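Local coordinates for protein putative Zn-dependent Alcohol Dehydrogenase (Rhodobacter sphaeroides, PDB 3IV6) that binds S-adenosylmethionine in a Rossmann-like fold and is probably a methyltransferase, although it was named as a putative zinc-dependent alcohol dehydrogenase, at residues L119-T124 with A146-G151. Numbering follows the deposited sequence.
With SAM (S-adenosylmethionine), chain E.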
loop_
_atom_site.group_PDB
_atom_site.type_symbol
_atom_site.label_atom_id
_atom_site.label_comp_id
_atom_site.label_asym_id
_atom_site.label_seq_id
_atom_site.Cartn_x
_atom_site.Cartn_y
_atom_site.Cartn_z
ATOM N N LEU A 119 -0.459 1.722 -0.760
ATOM C CA LEU A 119 -0.712 0.366 -0.301
ATOM C C LEU A 119 -1.939 -0.195 -1.010
ATOM O O LEU A 119 -2.061 -1.378 -1.238
ATOM C CB LEU A 119 -0.978 0.414 1.190
ATOM C CG LEU A 119 -1.594 -0.828 1.788
ATOM C CD1 LEU A 119 -0.626 -1.996 1.621
ATOM C CD2 LEU A 119 -1.960 -0.583 3.241
ATOM N N ILE A 120 -2.851 0.688 -1.370
ATOM C CA ILE A 120 -4.096 0.308 -2.000
ATOM C C ILE A 120 -3.805 -0.223 -3.399
ATOM O O ILE A 120 -4.586 -0.976 -3.964
ATOM C CB ILE A 120 -5.097 1.510 -2.004
ATOM C CG1 ILE A 120 -5.790 1.653 -0.645
ATOM C CG2 ILE A 120 -6.201 1.348 -3.071
ATOM C CD1 ILE A 120 -6.184 3.066 -0.380
ATOM N N ASN A 121 -2.657 0.164 -3.944
ATOM C CA ASN A 121 -2.283 -0.242 -5.283
ATOM C C ASN A 121 -1.876 -1.737 -5.251
ATOM O O ASN A 121 -1.819 -2.408 -6.286
ATOM C CB ASN A 121 -1.135 0.640 -5.769
ATOM C CG ASN A 121 -1.593 2.033 -6.210
ATOM O OD1 ASN A 121 -1.333 3.043 -5.537
ATOM N ND2 ASN A 121 -2.261 2.091 -7.355
ATOM N N ARG A 122 -1.601 -2.241 -4.045
ATOM C CA ARG A 122 -1.251 -3.625 -3.844
ATOM C C ARG A 122 -2.470 -4.501 -3.651
ATOM O O ARG A 122 -2.330 -5.683 -3.305
ATOM C CB ARG A 122 -0.309 -3.792 -2.643
ATOM C CG ARG A 122 1.090 -3.182 -2.838
ATOM C CD ARG A 122 1.541 -3.298 -4.302
ATOM N NE ARG A 122 2.053 -2.012 -4.757
ATOM C CZ ARG A 122 1.781 -1.443 -5.923
ATOM N NH1 ARG A 122 1.009 -2.035 -6.804
ATOM N NH2 ARG A 122 2.302 -0.264 -6.198
ATOM N N PHE A 123 -3.654 -3.928 -3.887
ATOM C CA PHE A 123 -4.904 -4.664 -3.762
ATOM C C PHE A 123 -5.701 -4.836 -5.049
ATOM O O PHE A 123 -5.561 -4.089 -6.027
ATOM C CB PHE A 123 -5.835 -4.023 -2.714
ATOM C CG PHE A 123 -5.210 -3.841 -1.351
ATOM C CD1 PHE A 123 -4.385 -4.833 -0.797
ATOM C CD2 PHE A 123 -5.475 -2.693 -0.608
ATOM C CE1 PHE A 123 -3.799 -4.686 0.429
ATOM C CE2 PHE A 123 -4.897 -2.531 0.662
ATOM C CZ PHE A 123 -4.035 -3.553 1.178
ATOM N N THR A 124 -6.551 -5.857 -5.027
ATOM C CA THR A 124 -7.680 -5.947 -5.936
ATOM C C THR A 124 -8.756 -5.047 -5.351
ATOM O O THR A 124 -8.602 -4.528 -4.243
ATOM C CB THR A 124 -8.252 -7.357 -6.005
ATOM O OG1 THR A 124 -8.725 -7.763 -4.707
ATOM C CG2 THR A 124 -7.229 -8.343 -6.577
ATOM N N ALA A 146 -4.472 8.040 3.088
ATOM C CA ALA A 146 -4.039 6.955 2.183
ATOM C C ALA A 146 -3.779 7.467 0.763
ATOM O O ALA A 146 -4.680 7.976 0.115
ATOM C CB ALA A 146 -5.081 5.824 2.162
ATOM N N SER A 147 -2.546 7.367 0.287
ATOM C CA SER A 147 -2.270 7.849 -1.058
ATOM C C SER A 147 -2.439 6.704 -2.045
ATOM O O SER A 147 -2.191 5.568 -1.706
ATOM C CB SER A 147 -0.864 8.316 -1.119
ATOM O OG SER A 147 -0.034 7.189 -0.937
ATOM N N VAL A 148 -2.870 7.004 -3.260
ATOM C CA VAL A 148 -3.039 5.996 -4.269
ATOM C C VAL A 148 -2.427 6.457 -5.578
ATOM O O VAL A 148 -2.679 7.552 -6.009
ATOM C CB VAL A 148 -4.501 5.735 -4.530
ATOM C CG1 VAL A 148 -4.647 4.493 -5.451
ATOM C CG2 VAL A 148 -5.221 5.512 -3.201
ATOM N N LYS A 149 -1.609 5.627 -6.208
ATOM C CA LYS A 149 -1.087 5.934 -7.538
ATOM C C LYS A 149 -2.183 5.732 -8.576
ATOM O O LYS A 149 -2.803 4.706 -8.572
ATOM C CB LYS A 149 0.108 5.039 -7.876
ATOM C CG LYS A 149 1.115 5.723 -8.746
ATOM C CD LYS A 149 1.671 4.834 -9.827
ATOM C CE LYS A 149 0.722 4.785 -11.003
ATOM N NZ LYS A 149 0.694 6.094 -11.728
ATOM N N LEU A 150 -2.389 6.687 -9.482
ATOM C CA LEU A 150 -3.536 6.639 -10.371
ATOM C C LEU A 150 -3.162 6.407 -11.825
ATOM O O LEU A 150 -2.132 6.882 -12.309
ATOM C CB LEU A 150 -4.391 7.891 -10.249
ATOM C CG LEU A 150 -4.870 8.343 -8.859
ATOM C CD1 LEU A 150 -5.404 9.759 -8.945
ATOM C CD2 LEU A 150 -5.948 7.427 -8.271
ATOM N N GLY A 151 -4.020 5.643 -12.498
ATOM C CA GLY A 151 -3.831 5.254 -13.882
ATOM C C GLY A 151 -2.857 4.114 -13.961
ATOM O O GLY A 151 -2.622 3.455 -12.970
HETATM N N SAM E . 5.993 0.089 -0.356
HETATM C CA SAM E . 5.585 1.351 -0.947
HETATM C C SAM E . 5.957 2.516 -0.056
HETATM O O SAM E . 6.516 2.385 1.042
HETATM O OXT SAM E . 5.695 3.614 -0.491
HETATM C CB SAM E . 4.105 1.342 -1.310
HETATM C CG SAM E . 3.414 -0.027 -1.250
HETATM S SD SAM E . 2.880 -0.614 0.389
HETATM C CE SAM E . 3.543 0.636 1.526
HETATM C "C5'" SAM E . 3.861 -2.137 0.631
HETATM C "C4'" SAM E . 4.138 -2.600 2.057
HETATM O "O4'" SAM E . 2.921 -2.953 2.690
HETATM C "C3'" SAM E . 4.996 -3.851 2.115
HETATM O "O3'" SAM E . 5.827 -3.719 3.245
HETATM C "C2'" SAM E . 4.022 -4.977 2.392
HETATM O "O2'" SAM E . 4.594 -5.978 3.207
HETATM C "C1'" SAM E . 2.895 -4.287 3.139
HETATM N N9 SAM E . 1.590 -4.880 2.820
HETATM C C8 SAM E . 1.116 -5.173 1.567
HETATM N N7 SAM E . -0.118 -5.733 1.687
HETATM C C5 SAM E . -0.453 -5.807 3.005
HETATM C C6 SAM E . -1.595 -6.288 3.675
HETATM N N6 SAM E . -2.640 -6.816 3.032
HETATM N N1 SAM E . -1.616 -6.234 5.046
HETATM C C2 SAM E . -0.517 -5.726 5.728
HETATM N N3 SAM E . 0.596 -5.239 5.085
HETATM C C4 SAM E . 0.630 -5.281 3.733
HETATM O O HOH W 1 -2.437 3.536 0.004
#
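Asn121 grips the backbone of Lys149 with both ends of its carboxamide. Lys149 N donates to Asn121 OD1 (2.7 Å), meeting a lone pair in the carbonyl plane. In return Asn121 ND2 donates to Lys149 O (2.9 Å), and this bond is nearly straight, with an N-H...O angle of 167°. With Lys149 O only 9° out of the amide plane, the two bonds together fix the rotation of the group. Asparagine suits the place because one flat end offers both an acceptor and a donor to a single residue's N-H and C=O. The chi1 of Asn121, -77°, turns CG away from its carbonyl carbon and sends the amide across to the end of strand 143-149. Val148 CG1 lies alongside Asn121 OD1, 3.6 Å away.

One residue back, Ile120 slants across Val148, and its CD1 reaches both Val148 CG2 and Ala146 CB, 3.9 Å from each. Ile120 also touches Ala128 of helix 125-139, so this branched side chain lies between helix and strand, and the small Ala146 admits the isoleucine tip. A water bridges the two backbones, accepting from Ile120 N and donating to Ser147 O (2.7 Å).

Leu119 and Phe123 belong to the cofactor pocket: Leu119 CD1 approaches SAM C8 (3.6 Å), and the adenine amino N6 lies at the edge of the Phe123 ring. The paired amide bonds, water bridge and apolar contacts thus join the 3-10 turn at 120-122, which carries these pocket residues on its flanks, to the neighbouring strand, probably helping to hold the adenosine-facing loop in shape.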